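DMATS type aromatic prenyltransferase (Streptomyces coelicolor, PDB 6ZS0) probably transfers a dimethylallyl group from its diphosphate to C5 of the tryptophan indole ring, acting as a 5-dimethylallyltryptophan synthase. Local coordinates at residues A[101-106]-A[115-120]; A[133-138]-A[188-193]; A[121-126]-A[150-155]. All blocks are in the same frame, centred on the assembly; numbering follows the deposited sequence.

Contact 1 of 3, residues A[101-106]-A[115-120]; sequences AVRTMA and ALDELL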
ATOM      1  N   ALA A 101      -7.668  -7.829  14.948  1.00 16.32           N
ATOM      2  CA  ALA A 101      -6.416  -7.036  15.062  1.00 16.10           C
ATOM      3  C   ALA A 101      -6.787  -5.560  15.037  1.00 15.83           C
ATOM      4  O   ALA A 101      -6.252  -4.810  15.879  1.00 15.75           O
ATOM      5  CB  ALA A 101      -5.435  -7.339  13.971  1.00 16.07           C
ATOM      6  N   VAL A 102      -7.678  -5.149  14.125  1.00 15.35           N
ATOM      7  CA  VAL A 102      -8.108  -3.728  14.041  1.00 15.96           C
ATOM      8  C   VAL A 102      -8.837  -3.352  15.328  1.00 16.02           C
ATOM      9  O   VAL A 102      -8.609  -2.248  15.852  1.00 15.92           O
ATOM     10  CB  VAL A 102      -8.955  -3.470  12.787  1.00 16.58           C
ATOM     11  CG1 VAL A 102      -9.560  -2.077  12.764  1.00 17.00           C
ATOM     12  CG2 VAL A 102      -8.117  -3.722  11.533  1.00 16.87           C
ATOM     13  N   ARG A 103      -9.690  -4.224  15.850  0.56 15.92           N
ATOM     14  CA  ARG A 103     -10.430  -3.882  17.090  0.56 16.27           C
ATOM     15  C   ARG A 103      -9.456  -3.767  18.258  0.56 16.34           C
ATOM     16  O   ARG A 103      -9.663  -2.894  19.091  0.56 16.45           O
ATOM     17  CB  ARG A 103     -11.533  -4.889  17.336  0.56 16.41           C
ATOM     18  CG  ARG A 103     -12.697  -4.644  16.405  0.56 16.61           C
ATOM     19  CD  ARG A 103     -13.693  -5.737  16.516  0.56 16.99           C
ATOM     20  NE  ARG A 103     -14.838  -5.356  15.719  0.56 17.72           N
ATOM     21  CZ  ARG A 103     -15.846  -6.156  15.447  0.56 17.79           C
ATOM     22  NH1 ARG A 103     -15.839  -7.406  15.876  0.56 17.95           N
ATOM     23  NH2 ARG A 103     -16.856  -5.690  14.733  0.56 18.18           N
ATOM     24  N   THR A 104      -8.446  -4.620  18.329  1.00 16.10           N
ATOM     25  CA  THR A 104      -7.403  -4.490  19.368  1.00 16.74           C
ATOM     26  C   THR A 104      -6.707  -3.137  19.249  1.00 16.68           C
ATOM     27  O   THR A 104      -6.502  -2.452  20.263  1.00 16.31           O
ATOM     28  CB  THR A 104      -6.441  -5.667  19.305  1.00 17.26           C
ATOM     29  OG1 THR A 104      -7.258  -6.820  19.547  1.00 18.33           O
ATOM     30  CG2 THR A 104      -5.339  -5.570  20.335  1.00 17.56           C
ATOM     31  N   MET A 105      -6.387  -2.703  18.042  1.00 16.17           N
ATOM     32  CA  MET A 105      -5.756  -1.374  17.865  1.00 16.82           C
ATOM     33  C   MET A 105      -6.727  -0.290  18.336  1.00 16.91           C
ATOM     34  O   MET A 105      -6.269   0.684  18.963  1.00 16.55           O
ATOM     35  CB  MET A 105      -5.403  -1.157  16.396  1.00 17.74           C
ATOM     36  CG  MET A 105      -4.348  -2.101  15.914  1.00 18.22           C
ATOM     37  SD  MET A 105      -4.188  -1.952  14.089  1.00 20.77           S
ATOM     38  CE  MET A 105      -3.145  -3.369  13.760  1.00 20.61           C
ATOM     39  N   ALA A 106      -8.008  -0.426  18.033  1.00 16.82           N
ATOM     40  CA  ALA A 106      -9.046   0.567  18.412  1.00 17.89           C
ATOM     41  C   ALA A 106      -9.153   0.632  19.932  1.00 18.65           C
ATOM     42  O   ALA A 106      -9.333   1.773  20.440  1.00 19.90           O
ATOM     43  CB  ALA A 106     -10.372   0.261  17.792  1.00 18.05           C
ATOM     44  N   ALA A 115     -17.486   3.595  11.047  1.00 26.47           N
ATOM     45  CA  ALA A 115     -17.452   3.593   9.568  1.00 25.73           C
ATOM     46  C   ALA A 115     -17.099   2.182   9.065  1.00 24.09           C
ATOM     47  O   ALA A 115     -17.716   1.707   8.103  1.00 23.51           O
ATOM     48  CB  ALA A 115     -16.481   4.631   9.075  1.00 26.26           C
ATOM     49  N   LEU A 116     -16.171   1.508   9.714  1.00 22.54           N
ATOM     50  CA  LEU A 116     -15.823   0.117   9.346  1.00 21.71           C
ATOM     51  C   LEU A 116     -17.036  -0.779   9.620  1.00 22.21           C
ATOM     52  O   LEU A 116     -17.367  -1.566   8.784  1.00 21.25           O
ATOM     53  CB  LEU A 116     -14.596  -0.322  10.150  1.00 21.26           C
ATOM     54  CG  LEU A 116     -14.130  -1.742   9.905  1.00 21.24           C
ATOM     55  CD1 LEU A 116     -13.877  -2.000   8.425  1.00 21.17           C
ATOM     56  CD2 LEU A 116     -12.901  -2.055  10.743  1.00 21.51           C
ATOM     57  N   ASP A 117     -17.661  -0.633  10.788  1.00 23.00           N
ATOM     58  CA  ASP A 117     -18.802  -1.482  11.208  1.00 24.34           C
ATOM     59  C   ASP A 117     -19.943  -1.387  10.202  1.00 23.98           C
ATOM     60  O   ASP A 117     -20.563  -2.412   9.933  1.00 23.07           O
ATOM     61  CB  ASP A 117     -19.260  -1.094  12.607  1.00 25.55           C
ATOM     62  CG  ASP A 117     -18.326  -1.570  13.701  1.00 27.66           C
ATOM     63  OD1 ASP A 117     -17.484  -2.465  13.430  1.00 28.69           O
ATOM     64  OD2 ASP A 117     -18.463  -1.067  14.824  1.00 31.22           O
ATOM     65  N   GLU A 118     -20.173  -0.200   9.655  1.00 24.04           N
ATOM     66  CA  GLU A 118     -21.189   0.080   8.615  1.00 25.82           C
ATOM     67  C   GLU A 118     -20.971  -0.798   7.378  1.00 24.48           C
ATOM     68  O   GLU A 118     -21.952  -0.981   6.652  1.00 25.09           O
ATOM     69  CB  GLU A 118     -21.157   1.553   8.201  1.00 28.10           C
ATOM     70  CG  GLU A 118     -21.760   2.470   9.212  1.00 31.07           C
ATOM     71  CD  GLU A 118     -23.281   2.448   9.257  1.00 34.01           C
ATOM     72  OE1 GLU A 118     -23.912   1.803   8.351  1.00 35.90           O
ATOM     73  OE2 GLU A 118     -23.831   3.063  10.185  1.00 37.31           O
ATOM     74  N   LEU A 119     -19.754  -1.337   7.160  1.00 22.84           N
ATOM     75  CA  LEU A 119     -19.372  -2.026   5.888  1.00 22.86           C
ATOM     76  C   LEU A 119     -19.188  -3.533   6.053  1.00 21.78           C
ATOM     77  O   LEU A 119     -19.038  -4.197   5.014  1.00 21.73           O
ATOM     78  CB  LEU A 119     -18.058  -1.433   5.382  1.00 23.00           C
ATOM     79  CG  LEU A 119     -18.088   0.050   5.042  1.00 23.74           C
ATOM     80  CD1 LEU A 119     -16.794   0.452   4.378  1.00 24.35           C
ATOM     81  CD2 LEU A 119     -19.272   0.411   4.174  1.00 24.68           C
ATOM     82  N   LEU A 120     -19.158  -4.075   7.272  1.00 21.80           N
ATOM     83  CA  LEU A 120     -18.622  -5.450   7.495  1.00 22.51           C
ATOM     84  C   LEU A 120     -19.458  -6.520   6.789  1.00 22.87           C
ATOM     85  O   LEU A 120     -18.872  -7.506   6.326  1.00 22.64           O
ATOM     86  CB  LEU A 120     -18.533  -5.734   8.996  1.00 23.04           C
ATOM     87  CG  LEU A 120     -17.452  -4.958   9.740  1.00 23.37           C
ATOM     88  CD1 LEU A 120     -17.374  -5.431  11.164  1.00 23.78           C
ATOM     89  CD2 LEU A 120     -16.091  -5.079   9.058  1.00 23.55           C
TER
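Val-102 and Leu-116 make the apolar half, and Arg-103 with Asp-117 the charged half, of a small helix-helix contact on the outer layer of the ABBA barrel. This fold wraps a closed antiparallel barrel in helices; here helix 91-109 meets the short helix 114-117 and the turn that follows it. The backbones stay apart: the nearest CA atoms, those of Val-102 and Leu-116, are 9.8 Å from each other, and only 130 Å² is buried, so side chains alone span the gap. On the buried side the two aliphatic residues reach toward each other tip to tip, CG1 of Val-102 lying 3.9 Å from CD2 of Leu-116. Each has a second branch for the sheet beneath. Val-102 CG2 rests on Val-150 CG2 at 4.0 Å. Leu-116 CD1 lies 4.0 Å from Leu-152 CD1. The Val-102 torsion explains this division, since chi1 of 173° puts CG1 opposite the backbone N and CG2 opposite the carbonyl carbon.

Toward solvent, Arg-103 extends its chain from CG to NE and brings its guanidinium to Asp-117. The carboxylate oxygen OD1 sits at the guanidinium edge, in its plane, yet the two flat groups are turned 72° apart, which excludes a coplanar two-pronged pairing. With no hydrogen bond formed, the salt bridge is a loose one, and it describes one of two deposited Arg-103 conformers. In that conformer NH2 stands 3.5 Å from Asp-117 OD1 and 3.6 Å from Leu-120 CD1.

Contact 2 of 3, residues A[133-138]-A[188-193]; sequences ALWCAL and YPFLAL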
ATOM      1  N   ALA A 133      -9.049 -10.492   2.384  1.00 12.63           N
ATOM      2  CA  ALA A 133     -10.193 -10.165   3.252  1.00 12.39           C
ATOM      3  C   ALA A 133      -9.974  -8.818   3.943  1.00 12.18           C
ATOM      4  O   ALA A 133     -10.898  -8.019   3.967  1.00 12.72           O
ATOM      5  CB  ALA A 133     -10.416 -11.272   4.256  1.00 12.63           C
ATOM      6  N   LEU A 134      -8.795  -8.583   4.507  1.00 11.85           N
ATOM      7  CA  LEU A 134      -8.555  -7.340   5.287  1.00 11.95           C
ATOM      8  C   LEU A 134      -7.069  -7.134   5.438  1.00 11.91           C
ATOM      9  O   LEU A 134      -6.371  -8.022   5.967  1.00 12.15           O
ATOM     10  CB  LEU A 134      -9.232  -7.433   6.657  1.00 12.21           C
ATOM     11  CG  LEU A 134      -9.250  -6.131   7.466  1.00 12.40           C
ATOM     12  CD1 LEU A 134     -10.479  -6.108   8.361  1.00 12.87           C
ATOM     13  CD2 LEU A 134      -7.950  -5.945   8.269  1.00 12.45           C
ATOM     14  N   TRP A 135      -6.585  -5.996   4.986  1.00 11.89           N
ATOM     15  CA  TRP A 135      -5.222  -5.533   5.271  1.00 12.34           C
ATOM     16  C   TRP A 135      -5.346  -4.256   6.086  1.00 13.03           C
ATOM     17  O   TRP A 135      -6.362  -3.574   6.000  1.00 12.97           O
ATOM     18  CB  TRP A 135      -4.413  -5.259   4.003  1.00 12.10           C
ATOM     19  CG  TRP A 135      -4.197  -6.441   3.113  1.00 12.10           C
ATOM     20  CD1 TRP A 135      -4.331  -7.771   3.417  1.00 12.28           C
ATOM     21  CD2 TRP A 135      -3.763  -6.386   1.745  1.00 12.27           C
ATOM     22  NE1 TRP A 135      -3.996  -8.532   2.333  1.00 12.38           N
ATOM     23  CE2 TRP A 135      -3.657  -7.706   1.295  1.00 12.19           C
ATOM     24  CE3 TRP A 135      -3.481  -5.341   0.869  1.00 12.19           C
ATOM     25  CZ2 TRP A 135      -3.283  -8.005  -0.011  1.00 12.27           C
ATOM     26  CZ3 TRP A 135      -3.105  -5.642  -0.417  1.00 12.18           C
ATOM     27  CH2 TRP A 135      -2.980  -6.944  -0.832  1.00 12.17           C
ATOM     28  N   CYS A 136      -4.313  -3.991   6.840  0.69 13.71           N
ATOM     29  CA  CYS A 136      -4.186  -2.796   7.679  0.69 14.69           C
ATOM     30  C   CYS A 136      -2.896  -2.073   7.307  0.69 14.54           C
ATOM     31  O   CYS A 136      -1.852  -2.727   7.227  0.69 14.26           O
ATOM     32  CB  CYS A 136      -4.225  -3.202   9.138  0.69 15.30           C
ATOM     33  SG  CYS A 136      -4.226  -1.774  10.238  0.69 17.44           S
ATOM     34  N   ALA A 137      -2.973  -0.756   7.074  1.00 14.95           N
ATOM     35  CA  ALA A 137      -1.764   0.079   6.938  1.00 15.38           C
ATOM     36  C   ALA A 137      -1.679   0.993   8.157  1.00 16.14           C
ATOM     37  O   ALA A 137      -2.680   1.616   8.527  1.00 16.40           O
ATOM     38  CB  ALA A 137      -1.804   0.883   5.685  1.00 15.69           C
ATOM     39  N   LEU A 138      -0.511   1.038   8.735  1.00 16.79           N
ATOM     40  CA  LEU A 138      -0.208   1.893   9.894  1.00 18.62           C
ATOM     41  C   LEU A 138       0.726   3.019   9.440  1.00 18.96           C
ATOM     42  O   LEU A 138       1.791   2.721   8.917  1.00 18.45           O
ATOM     43  CB  LEU A 138       0.425   1.011  10.964  1.00 19.62           C
ATOM     44  CG  LEU A 138      -0.517  -0.083  11.477  1.00 21.22           C
ATOM     45  CD1 LEU A 138       0.219  -1.199  12.170  1.00 22.54           C
ATOM     46  CD2 LEU A 138      -1.566   0.522  12.380  1.00 21.87           C
ATOM     47  N   TYR A 188     -12.174  -3.049  -9.351  1.00 17.70           N
ATOM     48  CA  TYR A 188     -12.193  -2.293  -8.079  1.00 17.77           C
ATOM     49  C   TYR A 188     -11.420  -3.117  -7.069  1.00 16.52           C
ATOM     50  O   TYR A 188     -12.020  -3.873  -6.293  1.00 16.55           O
ATOM     51  CB  TYR A 188     -13.641  -2.042  -7.633  1.00 19.25           C
ATOM     52  CG  TYR A 188     -14.451  -1.311  -8.655  1.00 21.22           C
ATOM     53  CD1 TYR A 188     -14.402   0.069  -8.745  1.00 22.37           C
ATOM     54  CD2 TYR A 188     -15.197  -2.005  -9.581  1.00 22.46           C
ATOM     55  CE1 TYR A 188     -15.098   0.751  -9.730  1.00 23.64           C
ATOM     56  CE2 TYR A 188     -15.910  -1.346 -10.564  1.00 23.48           C
ATOM     57  CZ  TYR A 188     -15.855   0.033 -10.644  1.00 24.30           C
ATOM     58  OH  TYR A 188     -16.552   0.696 -11.620  1.00 26.36           O
ATOM     59  N   PRO A 189     -10.077  -3.060  -7.074  1.00 15.79           N
ATOM     60  CA  PRO A 189      -9.294  -3.998  -6.256  1.00 15.54           C
ATOM     61  C   PRO A 189      -9.410  -3.759  -4.746  1.00 14.84           C
ATOM     62  O   PRO A 189      -9.262  -4.715  -4.018  1.00 15.12           O
ATOM     63  CB  PRO A 189      -7.853  -3.862  -6.738  1.00 15.84           C
ATOM     64  CG  PRO A 189      -7.803  -2.531  -7.458  1.00 15.89           C
ATOM     65  CD  PRO A 189      -9.218  -2.230  -7.950  1.00 15.59           C
ATOM     66  N   PHE A 190      -9.681  -2.541  -4.300  1.00 14.35           N
ATOM     67  CA  PHE A 190      -9.742  -2.220  -2.856  1.00 14.38           C
ATOM     68  C   PHE A 190     -10.749  -1.128  -2.603  1.00 14.88           C
ATOM     69  O   PHE A 190     -10.888  -0.216  -3.455  1.00 15.26           O
ATOM     70  CB  PHE A 190      -8.407  -1.691  -2.326  1.00 14.15           C
ATOM     71  CG  PHE A 190      -7.228  -2.572  -2.624  1.00 14.20           C
ATOM     72  CD1 PHE A 190      -6.986  -3.701  -1.872  1.00 14.41           C
ATOM     73  CD2 PHE A 190      -6.317  -2.243  -3.616  1.00 14.80           C
ATOM     74  CE1 PHE A 190      -5.905  -4.516  -2.143  1.00 14.66           C
ATOM     75  CE2 PHE A 190      -5.236  -3.065  -3.897  1.00 15.05           C
ATOM     76  CZ  PHE A 190      -5.034  -4.209  -3.160  1.00 15.04           C
ATOM     77  N   LEU A 191     -11.425  -1.206  -1.458  1.00 15.55           N
ATOM     78  CA  LEU A 191     -11.982  -0.023  -0.807  1.00 16.12           C
ATOM     79  C   LEU A 191     -11.305   0.121   0.545  1.00 16.19           C
ATOM     80  O   LEU A 191     -11.178  -0.908   1.278  1.00 15.87           O
ATOM     81  CB  LEU A 191     -13.487  -0.177  -0.662  1.00 17.18           C
ATOM     82  CG  LEU A 191     -14.208   1.050  -0.123  1.00 18.57           C
ATOM     83  CD1 LEU A 191     -15.540   1.201  -0.837  1.00 19.85           C
ATOM     84  CD2 LEU A 191     -14.400   0.956   1.374  1.00 18.77           C
ATOM     85  N   ALA A 192     -10.856   1.320   0.866  1.00 16.61           N
ATOM     86  CA  ALA A 192     -10.116   1.557   2.110  1.00 16.56           C
ATOM     87  C   ALA A 192     -10.782   2.669   2.939  1.00 17.78           C
ATOM     88  O   ALA A 192     -11.425   3.562   2.380  1.00 18.07           O
ATOM     89  CB  ALA A 192      -8.692   1.867   1.815  1.00 16.17           C
ATOM     90  N   LEU A 193     -10.649   2.551   4.240  1.00 18.64           N
ATOM     91  CA  LEU A 193     -11.116   3.573   5.215  1.00 20.64           C
ATOM     92  C   LEU A 193      -9.931   4.039   6.037  1.00 21.24           C
ATOM     93  O   LEU A 193      -9.266   3.216   6.601  1.00 19.70           O
ATOM     94  CB  LEU A 193     -12.178   2.969   6.140  1.00 22.41           C
ATOM     95  CG  LEU A 193     -13.535   2.701   5.523  1.00 24.79           C
ATOM     96  CD1 LEU A 193     -14.478   2.107   6.576  1.00 25.92           C
ATOM     97  CD2 LEU A 193     -14.120   3.991   4.953  1.00 25.81           C
TER
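Trp-135 and Phe-190 form an aromatic pair on the inner surface of the ABBA barrel, linking strand 135-139 to the chain leading into strand 191-195, two strands that are not neighbours. Strand 147-152 runs between 135-139 and 191-195, and the nearest CA atoms across the pair of segments, in Trp-135 and Ala-192, are 9.2 Å apart, as expected with one strand intervening. No hydrogen bond joins the segments; the two rings supply the whole contact, 74 Å² in all.

Both side chains leave their backbones in the same way, with CG opposite the carbonyl carbon and next to the backbone N. For the tryptophan the second torsion matters more: at -18° it nearly eclipses CD1 with CA, so that CD2 and CE3 point away from the backbone, toward the phenylalanine. NE1 remains on the other side of the indole, where it is hydrogen-bonded to Glu-83, a bond that helps to fix the rotation of the ring. Phe-190 offers its CE1 and CZ corner, and its ring also meets Tyr-206 edge-to-face, so the aromatic surface continues onto strand 202-209.

The ring planes are inclined at 45° with centroids 5.4 Å apart, a geometry that is neither a stack nor a T-shaped pair. Cys-136 and Leu-138, which alternate with Trp-135 along the strand, turn to Met-105 of helix 91-109, whereas Trp-135 faces the lumen, the space that holds the reaction chamber in enzymes of this fold. The tightest point is the CZ3 atom of Trp-135, which lies 3.5 Å from CE1 and 3.6 Å from CZ of Phe-190.

Contact 3 of 3, residues A[121-126]-A[150-155]; sequences DLFLPP and VYLNPA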
ATOM      1  N   ASP A 121     -20.780  -6.383   6.725  1.00 23.38           N
ATOM      2  CA  ASP A 121     -21.604  -7.407   6.042  1.00 24.32           C
ATOM      3  C   ASP A 121     -21.264  -7.439   4.549  1.00 23.59           C
ATOM      4  O   ASP A 121     -21.341  -8.541   3.953  1.00 24.92           O
ATOM      5  CB  ASP A 121     -23.095  -7.196   6.228  1.00 25.45           C
ATOM      6  CG  ASP A 121     -23.541  -5.847   5.744  1.00 26.78           C
ATOM      7  OD1 ASP A 121     -23.047  -4.857   6.301  1.00 27.69           O
ATOM      8  OD2 ASP A 121     -24.334  -5.801   4.799  1.00 28.28           O
ATOM      9  N   LEU A 122     -20.904  -6.297   3.953  1.00 21.88           N
ATOM     10  CA  LEU A 122     -20.546  -6.234   2.514  1.00 21.35           C
ATOM     11  C   LEU A 122     -19.213  -6.946   2.297  1.00 20.17           C
ATOM     12  O   LEU A 122     -19.072  -7.636   1.269  1.00 19.60           O
ATOM     13  CB  LEU A 122     -20.416  -4.789   2.043  1.00 22.03           C
ATOM     14  CG  LEU A 122     -21.691  -3.949   2.026  1.00 22.89           C
ATOM     15  CD1 LEU A 122     -21.341  -2.502   1.790  1.00 23.29           C
ATOM     16  CD2 LEU A 122     -22.658  -4.440   0.964  1.00 23.60           C
ATOM     17  N   PHE A 123     -18.244  -6.756   3.207  1.00 18.39           N
ATOM     18  CA  PHE A 123     -16.823  -7.074   2.933  1.00 18.04           C
ATOM     19  C   PHE A 123     -16.344  -8.329   3.660  1.00 18.02           C
ATOM     20  O   PHE A 123     -15.299  -8.860   3.239  1.00 17.72           O
ATOM     21  CB  PHE A 123     -15.959  -5.846   3.203  1.00 17.61           C
ATOM     22  CG  PHE A 123     -16.135  -4.747   2.194  1.00 17.64           C
ATOM     23  CD1 PHE A 123     -16.832  -3.583   2.511  1.00 17.90           C
ATOM     24  CD2 PHE A 123     -15.618  -4.875   0.912  1.00 17.31           C
ATOM     25  CE1 PHE A 123     -17.003  -2.572   1.572  1.00 17.89           C
ATOM     26  CE2 PHE A 123     -15.762  -3.851  -0.002  1.00 17.71           C
ATOM     27  CZ  PHE A 123     -16.469  -2.711   0.322  1.00 18.07           C
ATOM     28  N   LEU A 124     -17.072  -8.818   4.673  1.00 18.79           N
ATOM     29  CA  LEU A 124     -16.714 -10.059   5.417  1.00 20.19           C
ATOM     30  C   LEU A 124     -17.898 -11.025   5.426  1.00 21.29           C
ATOM     31  O   LEU A 124     -18.449 -11.351   6.483  1.00 22.25           O
ATOM     32  CB  LEU A 124     -16.284  -9.674   6.836  1.00 20.80           C
ATOM     33  CG  LEU A 124     -14.999  -8.838   6.932  1.00 21.11           C
ATOM     34  CD1 LEU A 124     -14.662  -8.558   8.385  1.00 21.58           C
ATOM     35  CD2 LEU A 124     -13.812  -9.497   6.243  1.00 21.48           C
ATOM     36  N   PRO A 125     -18.351 -11.483   4.247  1.00 21.66           N
ATOM     37  CA  PRO A 125     -19.390 -12.505   4.178  1.00 22.83           C
ATOM     38  C   PRO A 125     -18.813 -13.901   4.397  1.00 24.78           C
ATOM     39  O   PRO A 125     -17.599 -14.079   4.448  1.00 24.25           O
ATOM     40  CB  PRO A 125     -19.887 -12.365   2.738  1.00 22.90           C
ATOM     41  CG  PRO A 125     -18.609 -12.004   1.963  1.00 22.19           C
ATOM     42  CD  PRO A 125     -17.901 -11.048   2.909  1.00 21.59           C
ATOM     43  N   PRO A 126     -19.654 -14.946   4.523  1.00 26.50           N
ATOM     44  CA  PRO A 126     -19.157 -16.323   4.471  1.00 27.80           C
ATOM     45  C   PRO A 126     -18.732 -16.690   3.036  1.00 27.83           C
ATOM     46  O   PRO A 126     -19.130 -16.038   2.110  1.00 30.37           O
ATOM     47  CB  PRO A 126     -20.350 -17.157   4.981  1.00 28.26           C
ATOM     48  CG  PRO A 126     -21.578 -16.299   4.693  1.00 28.42           C
ATOM     49  CD  PRO A 126     -21.105 -14.862   4.750  1.00 27.71           C
ATOM     50  N   VAL A 150      -7.744   0.722   6.823  1.00 15.71           N
ATOM     51  CA  VAL A 150      -8.184  -0.664   6.561  1.00 15.24           C
ATOM     52  C   VAL A 150      -8.535  -0.815   5.092  1.00 14.46           C
ATOM     53  O   VAL A 150      -9.281   0.012   4.592  1.00 14.32           O
ATOM     54  CB  VAL A 150      -9.372  -1.010   7.471  1.00 15.97           C
ATOM     55  CG1 VAL A 150      -9.866  -2.407   7.242  1.00 16.51           C
ATOM     56  CG2 VAL A 150      -8.958  -0.814   8.915  1.00 16.65           C
ATOM     57  N   TYR A 151      -8.031  -1.892   4.464  1.00 13.56           N
ATOM     58  CA  TYR A 151      -8.255  -2.263   3.048  1.00 13.66           C
ATOM     59  C   TYR A 151      -9.162  -3.480   2.999  1.00 13.08           C
ATOM     60  O   TYR A 151      -8.864  -4.469   3.654  1.00 12.79           O
ATOM     61  CB  TYR A 151      -6.932  -2.571   2.368  1.00 14.16           C
ATOM     62  CG  TYR A 151      -6.051  -1.378   2.147  1.00 15.47           C
ATOM     63  CD1 TYR A 151      -5.267  -0.887   3.168  1.00 16.60           C
ATOM     64  CD2 TYR A 151      -6.009  -0.747   0.917  1.00 16.50           C
ATOM     65  CE1 TYR A 151      -4.446   0.217   2.968  1.00 18.01           C
ATOM     66  CE2 TYR A 151      -5.206   0.361   0.709  1.00 17.88           C
ATOM     67  CZ  TYR A 151      -4.435   0.844   1.737  1.00 18.84           C
ATOM     68  OH  TYR A 151      -3.605   1.914   1.532  1.00 22.23           O
ATOM     69  N   LEU A 152     -10.247  -3.347   2.255  1.00 13.13           N
ATOM     70  CA  LEU A 152     -11.259  -4.403   2.069  1.00 13.21           C
ATOM     71  C   LEU A 152     -11.398  -4.716   0.582  1.00 13.21           C
ATOM     72  O   LEU A 152     -10.876  -3.934  -0.252  1.00 13.07           O
ATOM     73  CB  LEU A 152     -12.571  -3.922   2.672  1.00 13.59           C
ATOM     74  CG  LEU A 152     -12.515  -3.477   4.127  1.00 13.79           C
ATOM     75  CD1 LEU A 152     -13.781  -2.758   4.503  1.00 14.24           C
ATOM     76  CD2 LEU A 152     -12.297  -4.686   5.019  1.00 13.87           C
ATOM     77  N   ASN A 153     -12.048  -5.828   0.270  1.00 13.33           N
ATOM     78  CA  ASN A 153     -12.081  -6.454  -1.088  1.00 13.83           C
ATOM     79  C   ASN A 153     -13.453  -6.313  -1.735  1.00 14.55           C
ATOM     80  O   ASN A 153     -14.366  -7.065  -1.396  1.00 14.74           O
ATOM     81  CB  ASN A 153     -11.743  -7.935  -0.969  1.00 13.94           C
ATOM     82  CG  ASN A 153     -11.756  -8.653  -2.298  1.00 14.28           C
ATOM     83  OD1 ASN A 153     -11.826  -8.031  -3.354  1.00 14.94           O
ATOM     84  ND2 ASN A 153     -11.695  -9.970  -2.240  1.00 14.99           N
ATOM     85  N   PRO A 154     -13.660  -5.352  -2.661  1.00 15.13           N
ATOM     86  CA  PRO A 154     -14.944  -5.225  -3.349  1.00 16.12           C
ATOM     87  C   PRO A 154     -15.364  -6.492  -4.120  1.00 16.67           C
ATOM     88  O   PRO A 154     -16.579  -6.614  -4.410  1.00 17.89           O
ATOM     89  CB  PRO A 154     -14.691  -4.046  -4.293  1.00 16.16           C
ATOM     90  CG  PRO A 154     -13.656  -3.235  -3.580  1.00 15.92           C
ATOM     91  CD  PRO A 154     -12.722  -4.281  -3.034  1.00 15.50           C
ATOM     92  N   ALA A 155     -14.420  -7.366  -4.495  1.00 16.58           N
ATOM     93  CA  ALA A 155     -14.662  -8.606  -5.271  1.00 17.70           C
ATOM     94  C   ALA A 155     -14.894  -9.801  -4.348  1.00 18.28           C
ATOM     95  O   ALA A 155     -14.855 -10.948  -4.858  1.00 18.53           O
ATOM     96  CB  ALA A 155     -13.525  -8.881  -6.215  1.00 17.94           C
TER
HETATM   97  O   HOH W   1     -12.971  -7.680   2.299  1.00 14.33           O
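Phe-123 lays one face of its ring over Leu-152 and turns an edge to the Asn-153 to Pro-154 peptide, a buried helix-to-strand contact in the outer shell of the ABBA barrel. Helix 120-123 ends here, Leu-124 being the first residue to leave helical geometry, and it covers the end of strand 147-152 where the chain runs out of the sheet. The CA atoms of Phe-123 and Leu-152 come within 6.2 Å, and 205 Å² is buried.

The two side chains cross at about a right angle. With chi1 at -71°, Phe-123 CG lies opposite the carbonyl carbon, which carries the ring toward the strand. Leu-152 CB sits over the ring, 4.0 Å from its centroid and 28° off the normal, a CH-pi contact. The branch CD1 of the leucine covers the neighbouring part of the ring, 3.7 Å from Phe-123 CD1. At the ring's rim, CD2 of Phe-123 approaches the carbonyl O of Asn-153 to 3.4 Å, and CE2 is 3.7 Å from Pro-154 N. Contacts over a face and at an edge are likely to restrict both tilt and spin of the ring, and Thr-165 of helix 162-175 and Leu-191 also pack against it. Replacing Phe-123 with an alanine would probably open a gap above Leu-152 and deprive the Asn-153 to Pro-154 peptide of its apolar neighbour.

Polar backbone atoms are joined through one water, which donates to Phe-123 O at 2.8 Å and accepts from Asn-153 N. Beyond it an Asx turn shapes the strand exit: Ala-155 N binds Asn-153 OD1 at 2.9 Å, approaching from 60° above the carbonyl plane.

Contact 1 lies farthest out, about 19 Å from the chain centre to its own centre, and is the only one of the three with a salt bridge between its two segments. Contact 3, centred at about 17 Å, is wholly buried between helical layer and sheet, where CH-pi packing and a water bridge do the joining. Contact 2, centred at about 9 Å, is aromatic, on the lumen side and partly buried: Trp-135 is buried, Phe-190 partly exposed. Strand 147-152 of contact 3 separates the two strands of contact 2, with probable hydrogen bonds from Leu-152 N to Leu-191 O and from Tyr-151 N to Trp-135 O. Contacts 1 and 3 take up successive helices, 114-117 and 120-123.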